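DNA polymerase (PDB 5MDN) probably catalyses the template-directed addition of deoxyribonucleotides to a growing DNA strand, releasing diphosphate, as a family B polymerase from a hyperthermophilic archaeon. Local coordinates at residues D7-V12 with S269-A274; D225-Y230 with R273-L278; Y265-V270 with L362-A367. All blocks are in the same frame, centred on the assembly; numbering follows the deposited sequence.

Interaction 1 of 3, residues D7-V12 with S269-A274; sequences DATYSV and SVVGRA. With MG (magnesium ion), chain C.
The carboxylate of Asp7 lies across the backbone of Val271 and Gly272 and divides its two oxygens between a metal and a peptide. OD2 accepts a hydrogen bond from Gly272 N at 3.0 Å, using the anti lone pair that faces away from the other oxygen; the N-H...O angle of 139° makes it a bent bond. OD1 is a ligand of the magnesium ion at 2.5 Å, and Ala8 N gives Asp7 OD1 a weak bond at 2.8 Å. With CG anti to the backbone N (chi1 -167°), the acid reaches out from the strand to the turn. Having one oxygen on the metal and the other on an amide should limit how far the carboxylate can swing about its last bond.

The turn is a type II beta turn from Val270 to Arg273, closed by Arg273 N on Val270 O at 3.1 Å. Gly272 takes the third position with the positive phi that this turn type calls for there, and its N-H is directed to the acid. Further along the strand, the CG2 methyl of Thr9 rests on both methyls of Val271, 3.8 Å from Val271 CG2, and the two side chains cross at about a right angle.

Strand 5-12 is an outermost strand of its own sheet, with strand 17-24 beside it, and Phe22 of that strand also touches Val271. The turn joins strand 268-269 to strand 274-277, and helix 362-365 comes up to Asp7 through Asp363.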
ATOM      1  N   ASP A   7      12.175 -11.813   9.574  1.00 48.57           N
ATOM      2  CA  ASP A   7      12.598 -10.452   9.866  1.00 49.82           C
ATOM      3  C   ASP A   7      14.118 -10.387   9.864  1.00 48.08           C
ATOM      4  O   ASP A   7      14.797 -11.382  10.132  1.00 46.52           O
ATOM      5  CB  ASP A   7      12.050  -9.979  11.222  1.00 51.17           C
ATOM      6  CG  ASP A   7      12.207  -8.490  11.425  1.00 53.25           C
ATOM      7  OD1 ASP A   7      12.397  -7.772  10.423  1.00 58.87           O
ATOM      8  OD2 ASP A   7      12.141  -8.040  12.588  1.00 52.35           O
ATOM      9  N   ALA A   8      14.648  -9.205   9.550  1.00 52.80           N
ATOM     10  CA  ALA A   8      16.085  -8.973   9.537  1.00 52.84           C
ATOM     11  C   ALA A   8      16.404  -7.663  10.240  1.00 54.87           C
ATOM     12  O   ALA A   8      15.696  -6.667  10.066  1.00 55.95           O
ATOM     13  CB  ALA A   8      16.625  -8.945   8.103  1.00 54.27           C
ATOM     14  N   THR A   9      17.480  -7.670  11.028  1.00 57.89           N
ATOM     15  CA  THR A   9      17.939  -6.503  11.773  1.00 58.96           C
ATOM     16  C   THR A   9      19.460  -6.460  11.716  1.00 58.84           C
ATOM     17  O   THR A   9      20.103  -7.318  11.103  1.00 54.87           O
ATOM     18  CB  THR A   9      17.467  -6.529  13.236  1.00 59.77           C
ATOM     19  OG1 THR A   9      18.063  -7.644  13.913  1.00 61.78           O
ATOM     20  CG2 THR A   9      15.948  -6.628  13.331  1.00 59.27           C
ATOM     21  N   TYR A  10      20.043  -5.448  12.357  1.00 59.57           N
ATOM     22  CA  TYR A  10      21.487  -5.418  12.539  1.00 59.47           C
ATOM     23  C   TYR A  10      21.828  -4.537  13.732  1.00 60.09           C
ATOM     24  O   TYR A  10      21.128  -3.564  14.025  1.00 57.58           O
ATOM     25  CB  TYR A  10      22.216  -4.922  11.281  1.00 57.76           C
ATOM     26  CG  TYR A  10      22.287  -3.416  11.129  1.00 56.72           C
ATOM     27  CD1 TYR A  10      21.256  -2.705  10.529  1.00 57.18           C
ATOM     28  CD2 TYR A  10      23.401  -2.707  11.569  1.00 57.23           C
ATOM     29  CE1 TYR A  10      21.327  -1.330  10.384  1.00 57.66           C
ATOM     30  CE2 TYR A  10      23.479  -1.335  11.431  1.00 55.73           C
ATOM     31  CZ  TYR A  10      22.440  -0.651  10.836  1.00 57.22           C
ATOM     32  OH  TYR A  10      22.513   0.715  10.694  1.00 60.69           O
ATOM     33  N   SER A  11      22.913  -4.897  14.410  1.00 61.43           N
ATOM     34  CA  SER A  11      23.503  -4.100  15.473  1.00 64.82           C
ATOM     35  C   SER A  11      24.948  -3.773  15.116  1.00 67.47           C
ATOM     36  O   SER A  11      25.493  -4.258  14.120  1.00 66.25           O
ATOM     37  CB  SER A  11      23.432  -4.835  16.819  1.00 65.67           C
ATOM     38  OG  SER A  11      24.175  -6.041  16.780  1.00 65.63           O
ATOM     39  N   VAL A  12      25.571  -2.938  15.939  1.00 68.93           N
ATOM     40  CA  VAL A  12      26.984  -2.591  15.795  1.00 71.51           C
ATOM     41  C   VAL A  12      27.667  -3.007  17.093  1.00 75.67           C
ATOM     42  O   VAL A  12      27.812  -2.214  18.029  1.00 77.11           O
ATOM     43  CB  VAL A  12      27.196  -1.104  15.499  1.00 70.73           C
ATOM     44  CG1 VAL A  12      28.661  -0.828  15.201  1.00 73.20           C
ATOM     45  CG2 VAL A  12      26.319  -0.668  14.333  1.00 68.84           C
ATOM     46  N   SER A 269       8.648  -1.519  13.453  1.00 44.57           N
ATOM     47  CA  SER A 269       9.407  -2.758  13.525  1.00 45.00           C
ATOM     48  C   SER A 269       9.192  -3.427  14.876  1.00 45.20           C
ATOM     49  O   SER A 269       9.282  -2.778  15.923  1.00 47.20           O
ATOM     50  CB  SER A 269      10.896  -2.490  13.299  1.00 44.53           C
ATOM     51  OG  SER A 269      11.669  -3.638  13.603  1.00 44.85           O
ATOM     52  N   VAL A 270       8.908  -4.724  14.845  1.00 44.75           N
ATOM     53  CA  VAL A 270       8.878  -5.565  16.035  1.00 44.55           C
ATOM     54  C   VAL A 270       9.883  -6.678  15.771  1.00 43.95           C
ATOM     55  O   VAL A 270       9.590  -7.628  15.035  1.00 47.27           O
ATOM     56  CB  VAL A 270       7.479  -6.118  16.326  1.00 46.52           C
ATOM     57  CG1 VAL A 270       7.473  -6.879  17.637  1.00 46.61           C
ATOM     58  CG2 VAL A 270       6.457  -4.991  16.359  1.00 48.03           C
ATOM     59  N   VAL A 271      11.078  -6.550  16.357  1.00 44.96           N
ATOM     60  CA  VAL A 271      12.211  -7.394  15.988  1.00 46.03           C
ATOM     61  C   VAL A 271      11.859  -8.865  16.158  1.00 48.12           C
ATOM     62  O   VAL A 271      11.285  -9.276  17.174  1.00 49.15           O
ATOM     63  CB  VAL A 271      13.446  -7.008  16.816  1.00 44.76           C
ATOM     64  CG1 VAL A 271      14.554  -8.036  16.641  1.00 45.96           C
ATOM     65  CG2 VAL A 271      13.934  -5.621  16.425  1.00 43.65           C
ATOM     66  N   GLY A 272      12.211  -9.668  15.156  1.00 46.48           N
ATOM     67  CA  GLY A 272      11.968 -11.094  15.183  1.00 48.25           C
ATOM     68  C   GLY A 272      10.567 -11.518  14.811  1.00 49.91           C
ATOM     69  O   GLY A 272      10.211 -12.681  15.036  1.00 55.05           O
ATOM     70  N   ARG A 273       9.765 -10.623  14.240  1.00 50.46           N
ATOM     71  CA  ARG A 273       8.428 -10.970  13.782  1.00 52.10           C
ATOM     72  C   ARG A 273       7.964  -9.919  12.783  1.00 53.16           C
ATOM     73  O   ARG A 273       8.532  -8.828  12.692  1.00 51.37           O
ATOM     74  CB  ARG A 273       7.441 -11.098  14.951  1.00 51.97           C
ATOM     75  CG  ARG A 273       7.710 -10.169  16.123  1.00 52.99           C
ATOM     76  CD  ARG A 273       6.675 -10.367  17.222  1.00 53.94           C
ATOM     77  NE  ARG A 273       6.675 -11.734  17.737  1.00 55.51           N
ATOM     78  CZ  ARG A 273       6.944 -12.059  18.998  1.00 57.58           C
ATOM     79  NH1 ARG A 273       7.235 -11.115  19.881  1.00 54.09           N
ATOM     80  NH2 ARG A 273       6.920 -13.331  19.376  1.00 59.03           N
ATOM     81  N   ALA A 274       6.924 -10.269  12.029  1.00 50.64           N
ATOM     82  CA  ALA A 274       6.410  -9.430  10.950  1.00 49.17           C
ATOM     83  C   ALA A 274       5.207  -8.637  11.453  1.00 47.30           C
ATOM     84  O   ALA A 274       4.138  -9.205  11.700  1.00 50.25           O
ATOM     85  CB  ALA A 274       6.038 -10.284   9.739  1.00 50.20           C
TER
HETATM   86 MG    MG C 801      11.794  -5.341  10.579  1.00 35.65          MG

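Interaction 2 of 3, residues D225-Y230 with R273-L278; sequences DVIVGY and RANVDL
Ala274 bonds through both its N and its O to Asp225 and Ile227, the first two of five backbone hydrogen bonds in a parallel ladder. Ala274 N gives to Asp225 O at 2.9 Å, and Ala274 O takes Ile227 N at 2.8 Å. The pattern repeats one step on, Val276 N to Ile227 O at 2.8 Å and Val276 O to Gly229 N at 3.2 Å, and Leu278 N ends the run on Gly229 O at 2.9 Å. Val226 and Val228 turn their own amides and carbonyls to Arg164 and strand 165-172, while their CA-H groups lie against Ala274 O and Val276 O.

On the face that carries Val226, Val228 and Val276, Val226 CG1 packs on Val276 CG2 at 3.7 Å, and Val228 lies side by side with Val276. On the face of Ile227 and Asn275, Ile227 CD1 reaches Arg273 CD at 3.9 Å. Asn275 accepts from Trp237 NE1 with OD1 and gives to Trp268 O with ND2. Asp277 is the N-cap of the helix that follows, OD1 taking Tyr279 N, while OD2 takes Asn233 N at the start of helix 232-247, the helix of this beta-alpha-beta crossover. At the far end Asp225 bridges to Arg255 and Arg30, and Arg273 to Asp223.

The strands are therefore joined by backbone bonds and aliphatic packing, while the buried polar side chains spend their bonds on neighbouring elements; Asn275 and Asp277 thus tie the outermost strand of this RNase H-like exonuclease sheet to its surroundings.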
ATOM      1  N   ASP A 225       4.370 -15.046  15.108  1.00 58.29           N
ATOM      2  CA  ASP A 225       5.313 -14.749  14.038  1.00 57.97           C
ATOM      3  C   ASP A 225       4.895 -13.523  13.237  1.00 57.93           C
ATOM      4  O   ASP A 225       5.750 -12.756  12.783  1.00 56.58           O
ATOM      5  CB  ASP A 225       5.452 -15.958  13.109  1.00 59.30           C
ATOM      6  CG  ASP A 225       5.868 -17.215  13.847  1.00 61.05           C
ATOM      7  OD1 ASP A 225       6.954 -17.212  14.465  1.00 57.58           O
ATOM      8  OD2 ASP A 225       5.112 -18.210  13.805  1.00 64.19           O
ATOM      9  N   VAL A 226       3.590 -13.335  13.048  1.00 56.61           N
ATOM     10  CA  VAL A 226       3.037 -12.166  12.377  1.00 54.99           C
ATOM     11  C   VAL A 226       2.062 -11.480  13.325  1.00 55.82           C
ATOM     12  O   VAL A 226       1.250 -12.141  13.983  1.00 57.87           O
ATOM     13  CB  VAL A 226       2.337 -12.546  11.055  1.00 55.50           C
ATOM     14  CG1 VAL A 226       2.018 -11.298  10.247  1.00 56.25           C
ATOM     15  CG2 VAL A 226       3.204 -13.504  10.250  1.00 57.50           C
ATOM     16  N   ILE A 227       2.145 -10.154  13.395  1.00 53.34           N
ATOM     17  CA  ILE A 227       1.181  -9.336  14.121  1.00 52.47           C
ATOM     18  C   ILE A 227       0.448  -8.474  13.103  1.00 53.28           C
ATOM     19  O   ILE A 227       1.066  -7.646  12.422  1.00 55.17           O
ATOM     20  CB  ILE A 227       1.858  -8.473  15.196  1.00 52.36           C
ATOM     21  CG1 ILE A 227       2.377  -9.351  16.335  1.00 53.93           C
ATOM     22  CG2 ILE A 227       0.891  -7.425  15.727  1.00 53.72           C
ATOM     23  CD1 ILE A 227       3.168  -8.591  17.384  1.00 55.82           C
ATOM     24  N   VAL A 228      -0.864  -8.664  12.997  1.00 50.24           N
ATOM     25  CA  VAL A 228      -1.688  -7.957  12.025  1.00 52.90           C
ATOM     26  C   VAL A 228      -2.612  -6.995  12.756  1.00 52.05           C
ATOM     27  O   VAL A 228      -3.144  -7.313  13.825  1.00 55.19           O
ATOM     28  CB  VAL A 228      -2.502  -8.928  11.148  1.00 56.09           C
ATOM     29  CG1 VAL A 228      -1.747  -9.243   9.865  1.00 58.33           C
ATOM     30  CG2 VAL A 228      -2.810 -10.202  11.917  1.00 57.30           C
ATOM     31  N   GLY A 229      -2.791  -5.811  12.174  1.00 49.77           N
ATOM     32  CA  GLY A 229      -3.752  -4.842  12.657  1.00 51.51           C
ATOM     33  C   GLY A 229      -4.271  -4.040  11.486  1.00 52.03           C
ATOM     34  O   GLY A 229      -3.793  -4.170  10.355  1.00 53.88           O
ATOM     35  N   TYR A 230      -5.261  -3.201  11.765  1.00 56.99           N
ATOM     36  CA  TYR A 230      -5.810  -2.289  10.770  1.00 54.00           C
ATOM     37  C   TYR A 230      -5.450  -0.867  11.179  1.00 52.40           C
ATOM     38  O   TYR A 230      -5.890  -0.389  12.229  1.00 53.98           O
ATOM     39  CB  TYR A 230      -7.322  -2.456  10.630  1.00 54.67           C
ATOM     40  CG  TYR A 230      -7.851  -1.917   9.321  1.00 54.89           C
ATOM     41  CD1 TYR A 230      -8.219  -0.584   9.192  1.00 55.01           C
ATOM     42  CD2 TYR A 230      -7.965  -2.739   8.208  1.00 55.29           C
ATOM     43  CE1 TYR A 230      -8.695  -0.088   7.991  1.00 55.38           C
ATOM     44  CE2 TYR A 230      -8.441  -2.253   7.005  1.00 55.01           C
ATOM     45  CZ  TYR A 230      -8.804  -0.927   6.903  1.00 55.12           C
ATOM     46  OH  TYR A 230      -9.277  -0.436   5.708  1.00 55.61           O
ATOM     47  N   ARG A 273       9.765 -10.623  14.240  1.00 50.46           N
ATOM     48  CA  ARG A 273       8.428 -10.970  13.782  1.00 52.10           C
ATOM     49  C   ARG A 273       7.964  -9.919  12.783  1.00 53.16           C
ATOM     50  O   ARG A 273       8.532  -8.828  12.692  1.00 51.37           O
ATOM     51  CB  ARG A 273       7.441 -11.098  14.951  1.00 51.97           C
ATOM     52  CG  ARG A 273       7.710 -10.169  16.123  1.00 52.99           C
ATOM     53  CD  ARG A 273       6.675 -10.367  17.222  1.00 53.94           C
ATOM     54  NE  ARG A 273       6.675 -11.734  17.737  1.00 55.51           N
ATOM     55  CZ  ARG A 273       6.944 -12.059  18.998  1.00 57.58           C
ATOM     56  NH1 ARG A 273       7.235 -11.115  19.881  1.00 54.09           N
ATOM     57  NH2 ARG A 273       6.920 -13.331  19.376  1.00 59.03           N
ATOM     58  N   ALA A 274       6.924 -10.269  12.029  1.00 50.64           N
ATOM     59  CA  ALA A 274       6.410  -9.430  10.950  1.00 49.17           C
ATOM     60  C   ALA A 274       5.207  -8.637  11.453  1.00 47.30           C
ATOM     61  O   ALA A 274       4.138  -9.205  11.700  1.00 50.25           O
ATOM     62  CB  ALA A 274       6.038 -10.284   9.739  1.00 50.20           C
ATOM     63  N   ASN A 275       5.384  -7.326  11.608  1.00 46.66           N
ATOM     64  CA  ASN A 275       4.278  -6.423  11.910  1.00 47.46           C
ATOM     65  C   ASN A 275       3.665  -5.958  10.593  1.00 49.96           C
ATOM     66  O   ASN A 275       4.262  -5.150   9.873  1.00 53.13           O
ATOM     67  CB  ASN A 275       4.755  -5.241  12.746  1.00 50.11           C
ATOM     68  CG  ASN A 275       3.653  -4.240  13.019  1.00 53.49           C
ATOM     69  OD1 ASN A 275       2.533  -4.614  13.371  1.00 57.31           O
ATOM     70  ND2 ASN A 275       3.963  -2.959  12.865  1.00 53.24           N
ATOM     71  N   VAL A 276       2.474  -6.466  10.280  1.00 52.33           N
ATOM     72  CA  VAL A 276       1.769  -6.134   9.048  1.00 50.83           C
ATOM     73  C   VAL A 276       0.587  -5.237   9.388  1.00 48.45           C
ATOM     74  O   VAL A 276      -0.193  -5.542  10.299  1.00 48.63           O
ATOM     75  CB  VAL A 276       1.307  -7.400   8.305  1.00 51.77           C
ATOM     76  CG1 VAL A 276       0.641  -7.027   6.991  1.00 50.54           C
ATOM     77  CG2 VAL A 276       2.486  -8.329   8.062  1.00 53.44           C
ATOM     78  N   ASP A 277       0.457  -4.137   8.654  1.00 49.59           N
ATOM     79  CA  ASP A 277      -0.683  -3.232   8.764  1.00 49.87           C
ATOM     80  C   ASP A 277      -1.513  -3.387   7.495  1.00 49.54           C
ATOM     81  O   ASP A 277      -1.069  -3.006   6.407  1.00 50.06           O
ATOM     82  CB  ASP A 277      -0.221  -1.789   8.960  1.00 49.54           C
ATOM     83  CG  ASP A 277      -1.378  -0.820   9.149  1.00 51.17           C
ATOM     84  OD1 ASP A 277      -2.546  -1.266   9.172  1.00 50.96           O
ATOM     85  OD2 ASP A 277      -1.117   0.396   9.282  1.00 52.38           O
ATOM     86  N   LEU A 278      -2.716  -3.949   7.639  1.00 50.31           N
ATOM     87  CA  LEU A 278      -3.548  -4.233   6.475  1.00 49.90           C
ATOM     88  C   LEU A 278      -4.024  -2.965   5.782  1.00 50.00           C
ATOM     89  O   LEU A 278      -4.344  -3.011   4.590  1.00 51.20           O
ATOM     90  CB  LEU A 278      -4.745  -5.095   6.877  1.00 51.20           C
ATOM     91  CG  LEU A 278      -4.396  -6.445   7.505  1.00 53.49           C
ATOM     92  CD1 LEU A 278      -5.658  -7.220   7.848  1.00 55.56           C
ATOM     93  CD2 LEU A 278      -3.499  -7.250   6.578  1.00 53.73           C
TER

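Interaction 3 of 3, residues Y265-V270 with L362-A367; sequences YGHWSV and LDQVAA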
ATOM      1  N   TYR A 265       9.278   3.875   5.835  1.00 45.24           N
ATOM      2  CA  TYR A 265       7.916   4.034   5.330  1.00 45.38           C
ATOM      3  C   TYR A 265       6.910   4.341   6.431  1.00 44.99           C
ATOM      4  O   TYR A 265       5.698   4.236   6.204  1.00 44.77           O
ATOM      5  CB  TYR A 265       7.442   2.801   4.548  1.00 46.72           C
ATOM      6  CG  TYR A 265       8.481   2.187   3.641  1.00 48.58           C
ATOM      7  CD1 TYR A 265       9.011   2.898   2.574  1.00 49.15           C
ATOM      8  CD2 TYR A 265       8.912   0.882   3.838  1.00 50.76           C
ATOM      9  CE1 TYR A 265       9.954   2.333   1.739  1.00 50.59           C
ATOM     10  CE2 TYR A 265       9.852   0.308   3.010  1.00 50.40           C
ATOM     11  CZ  TYR A 265      10.370   1.037   1.963  1.00 51.34           C
ATOM     12  OH  TYR A 265      11.310   0.461   1.137  1.00 56.27           O
ATOM     13  N   GLY A 266       7.374   4.723   7.617  1.00 48.42           N
ATOM     14  CA  GLY A 266       6.487   4.857   8.751  1.00 48.66           C
ATOM     15  C   GLY A 266       6.008   3.551   9.339  1.00 47.08           C
ATOM     16  O   GLY A 266       5.160   3.569  10.236  1.00 49.45           O
ATOM     17  N   HIS A 267       6.518   2.417   8.863  1.00 47.54           N
ATOM     18  CA  HIS A 267       6.153   1.138   9.450  1.00 48.75           C
ATOM     19  C   HIS A 267       6.827   0.979  10.808  1.00 47.58           C
ATOM     20  O   HIS A 267       7.844   1.611  11.106  1.00 47.94           O
ATOM     21  CB  HIS A 267       6.535  -0.017   8.522  1.00 47.87           C
ATOM     22  CG  HIS A 267       7.850  -0.656   8.851  1.00 46.96           C
ATOM     23  ND1 HIS A 267       9.047  -0.212   8.330  1.00 47.41           N
ATOM     24  CD2 HIS A 267       8.154  -1.718   9.634  1.00 46.55           C
ATOM     25  CE1 HIS A 267      10.030  -0.968   8.784  1.00 47.18           C
ATOM     26  NE2 HIS A 267       9.515  -1.889   9.579  1.00 46.34           N
ATOM     27  N   TRP A 268       6.245   0.122  11.639  1.00 49.12           N
ATOM     28  CA  TRP A 268       6.734  -0.108  12.992  1.00 49.42           C
ATOM     29  C   TRP A 268       7.375  -1.485  13.065  1.00 48.47           C
ATOM     30  O   TRP A 268       6.725  -2.495  12.771  1.00 43.87           O
ATOM     31  CB  TRP A 268       5.606   0.027  14.013  1.00 48.49           C
ATOM     32  CG  TRP A 268       5.318   1.452  14.351  1.00 47.13           C
ATOM     33  CD1 TRP A 268       4.674   2.368  13.569  1.00 48.34           C
ATOM     34  CD2 TRP A 268       5.698   2.141  15.547  1.00 46.41           C
ATOM     35  NE1 TRP A 268       4.614   3.580  14.213  1.00 47.33           N
ATOM     36  CE2 TRP A 268       5.238   3.467  15.429  1.00 46.79           C
ATOM     37  CE3 TRP A 268       6.375   1.765  16.710  1.00 46.72           C
ATOM     38  CZ2 TRP A 268       5.433   4.416  16.429  1.00 46.23           C
ATOM     39  CZ3 TRP A 268       6.570   2.708  17.701  1.00 45.71           C
ATOM     40  CH2 TRP A 268       6.100   4.017  17.554  1.00 46.18           C
ATOM     41  N   SER A 269       8.648  -1.519  13.453  1.00 44.57           N
ATOM     42  CA  SER A 269       9.407  -2.758  13.525  1.00 45.00           C
ATOM     43  C   SER A 269       9.192  -3.427  14.876  1.00 45.20           C
ATOM     44  O   SER A 269       9.282  -2.778  15.923  1.00 47.20           O
ATOM     45  CB  SER A 269      10.896  -2.490  13.299  1.00 44.53           C
ATOM     46  OG  SER A 269      11.669  -3.638  13.603  1.00 44.85           O
ATOM     47  N   VAL A 270       8.908  -4.724  14.845  1.00 44.75           N
ATOM     48  CA  VAL A 270       8.878  -5.565  16.035  1.00 44.55           C
ATOM     49  C   VAL A 270       9.883  -6.678  15.771  1.00 43.95           C
ATOM     50  O   VAL A 270       9.590  -7.628  15.035  1.00 47.27           O
ATOM     51  CB  VAL A 270       7.479  -6.118  16.326  1.00 46.52           C
ATOM     52  CG1 VAL A 270       7.473  -6.879  17.637  1.00 46.61           C
ATOM     53  CG2 VAL A 270       6.457  -4.991  16.359  1.00 48.03           C
ATOM     54  N   LEU A 362       8.371  -8.966   5.209  1.00 45.19           N
ATOM     55  CA  LEU A 362       6.915  -8.971   5.301  1.00 45.65           C
ATOM     56  C   LEU A 362       6.382  -7.705   5.963  1.00 48.19           C
ATOM     57  O   LEU A 362       5.290  -7.239   5.617  1.00 48.29           O
ATOM     58  CB  LEU A 362       6.452 -10.215   6.064  1.00 46.06           C
ATOM     59  CG  LEU A 362       4.983 -10.626   5.978  1.00 47.01           C
ATOM     60  CD1 LEU A 362       4.470 -10.492   4.555  1.00 48.88           C
ATOM     61  CD2 LEU A 362       4.820 -12.059   6.466  1.00 47.26           C
ATOM     62  N   ASP A 363       7.127  -7.143   6.919  1.00 45.00           N
ATOM     63  CA  ASP A 363       6.697  -5.927   7.593  1.00 47.85           C
ATOM     64  C   ASP A 363       6.851  -4.673   6.738  1.00 47.62           C
ATOM     65  O   ASP A 363       6.360  -3.611   7.139  1.00 47.86           O
ATOM     66  CB  ASP A 363       7.461  -5.762   8.913  1.00 52.54           C
ATOM     67  CG  ASP A 363       8.967  -5.854   8.742  1.00 56.62           C
ATOM     68  OD1 ASP A 363       9.527  -5.150   7.879  1.00 61.11           O
ATOM     69  OD2 ASP A 363       9.597  -6.646   9.475  1.00 63.60           O
ATOM     70  N   GLN A 364       7.519  -4.759   5.586  1.00 50.94           N
ATOM     71  CA  GLN A 364       7.739  -3.601   4.729  1.00 49.77           C
ATOM     72  C   GLN A 364       7.078  -3.689   3.362  1.00 49.55           C
ATOM     73  O   GLN A 364       6.874  -2.643   2.734  1.00 50.35           O
ATOM     74  CB  GLN A 364       9.242  -3.367   4.514  1.00 50.87           C
ATOM     75  CG  GLN A 364       9.993  -2.893   5.745  1.00 53.31           C
ATOM     76  CD  GLN A 364      11.496  -3.011   5.587  1.00 56.07           C
ATOM     77  OE1 GLN A 364      12.196  -3.495   6.479  1.00 64.21           O
ATOM     78  NE2 GLN A 364      12.002  -2.557   4.449  1.00 57.40           N
ATOM     79  N   VAL A 365       6.772  -4.893   2.871  1.00 52.27           N
ATOM     80  CA  VAL A 365       6.311  -5.053   1.493  1.00 49.36           C
ATOM     81  C   VAL A 365       5.039  -4.246   1.244  1.00 48.43           C
ATOM     82  O   VAL A 365       4.878  -3.629   0.185  1.00 48.45           O
ATOM     83  CB  VAL A 365       6.129  -6.547   1.161  1.00 48.61           C
ATOM     84  CG1 VAL A 365       5.092  -7.201   2.072  1.00 48.58           C
ATOM     85  CG2 VAL A 365       5.748  -6.722  -0.302  1.00 49.54           C
ATOM     86  N   ALA A 366       4.120  -4.229   2.213  1.00 50.80           N
ATOM     87  CA  ALA A 366       2.878  -3.483   2.040  1.00 50.55           C
ATOM     88  C   ALA A 366       3.041  -2.002   2.361  1.00 48.72           C
ATOM     89  O   ALA A 366       2.373  -1.163   1.745  1.00 49.43           O
ATOM     90  CB  ALA A 366       1.780  -4.090   2.913  1.00 50.84           C
ATOM     91  N   ALA A 367       3.911  -1.662   3.316  1.00 47.07           N
ATOM     92  CA  ALA A 367       4.100  -0.263   3.685  1.00 46.23           C
ATOM     93  C   ALA A 367       4.741   0.539   2.562  1.00 46.89           C
ATOM     94  O   ALA A 367       4.460   1.735   2.415  1.00 45.60           O
ATOM     95  CB  ALA A 367       4.950  -0.165   4.951  1.00 44.96           C
TER
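Tyr265 and Ala367 bring the two backbones closest, with CA atoms 6.0 Å apart. Tyr265 and the following Gly266 both have positive phi, so the chain curls in the left-handed region before straightening into strand 268-269; across the contact, residues 362-365 form a short, weakly bonded helix. The CB of Ala367 touches the CB atoms of both Tyr265 and His267, 3.9 Å from each.

The main layer is His267 against Gln364. Gln364 CG lies over one face of the imidazole, 3.9 Å from the ring centroid and 24° off the normal, a CH-pi contact displaced toward the rim. A chi1 of -69°, with CG anti to the carbonyl carbon, puts it there. The extended chain beyond CG carries the amide on to Tyr265, where NE2 stands 3.9 Å from Tyr265 CE2 and the two side chains cross at about a right angle.

Strand 268-269 forms a small antiparallel pair with strand 261-262 in the exonuclease domain, whereas the 362-367 segment belongs to the polymerase region of the chain, so the contact brings that region against the exonuclease domain.

Asp363, a magnesium ligand, has its carboxylate only 9° from parallel with the imidazole, and its OD1 is 3.7 Å from His267 NE2, in contact without a hydrogen bond. On the other ring nitrogen, His267 ND1 bonds to Val264 O. Replacing His267 by an alanine is likely to leave Gln364 CG without the ring face it lies over and Val264 O without its ND1 partner. Tyr265 OH bonds to Asn372 and Arg114, beyond the contact.

In the fold
The magnesium ion joins interactions 1 and 3: Asp363 OD2 lies 2.8 Å from it and 3.2 Å from Asp7 OD1, like charges that the cation they share probably makes tolerable. Ser269 and Val270 belong to both contacts, and Arg273 and Ala274 to interactions 1 and 2, so one passage runs from hairpin through turn into outer strand. Leu362 CB packs on Ala274 CB at 3.7 Å, and Asp363 CB lies 3.4 Å from Asn275 O. A second magnesium site, Asp169 and Asp236, is known for this protein but has no ion bound here; the Tyr230 side chain, ending interaction 2, is about 5 Å from that of Asp169, while the Asp236 and Val270 side chains are about 11 Å apart.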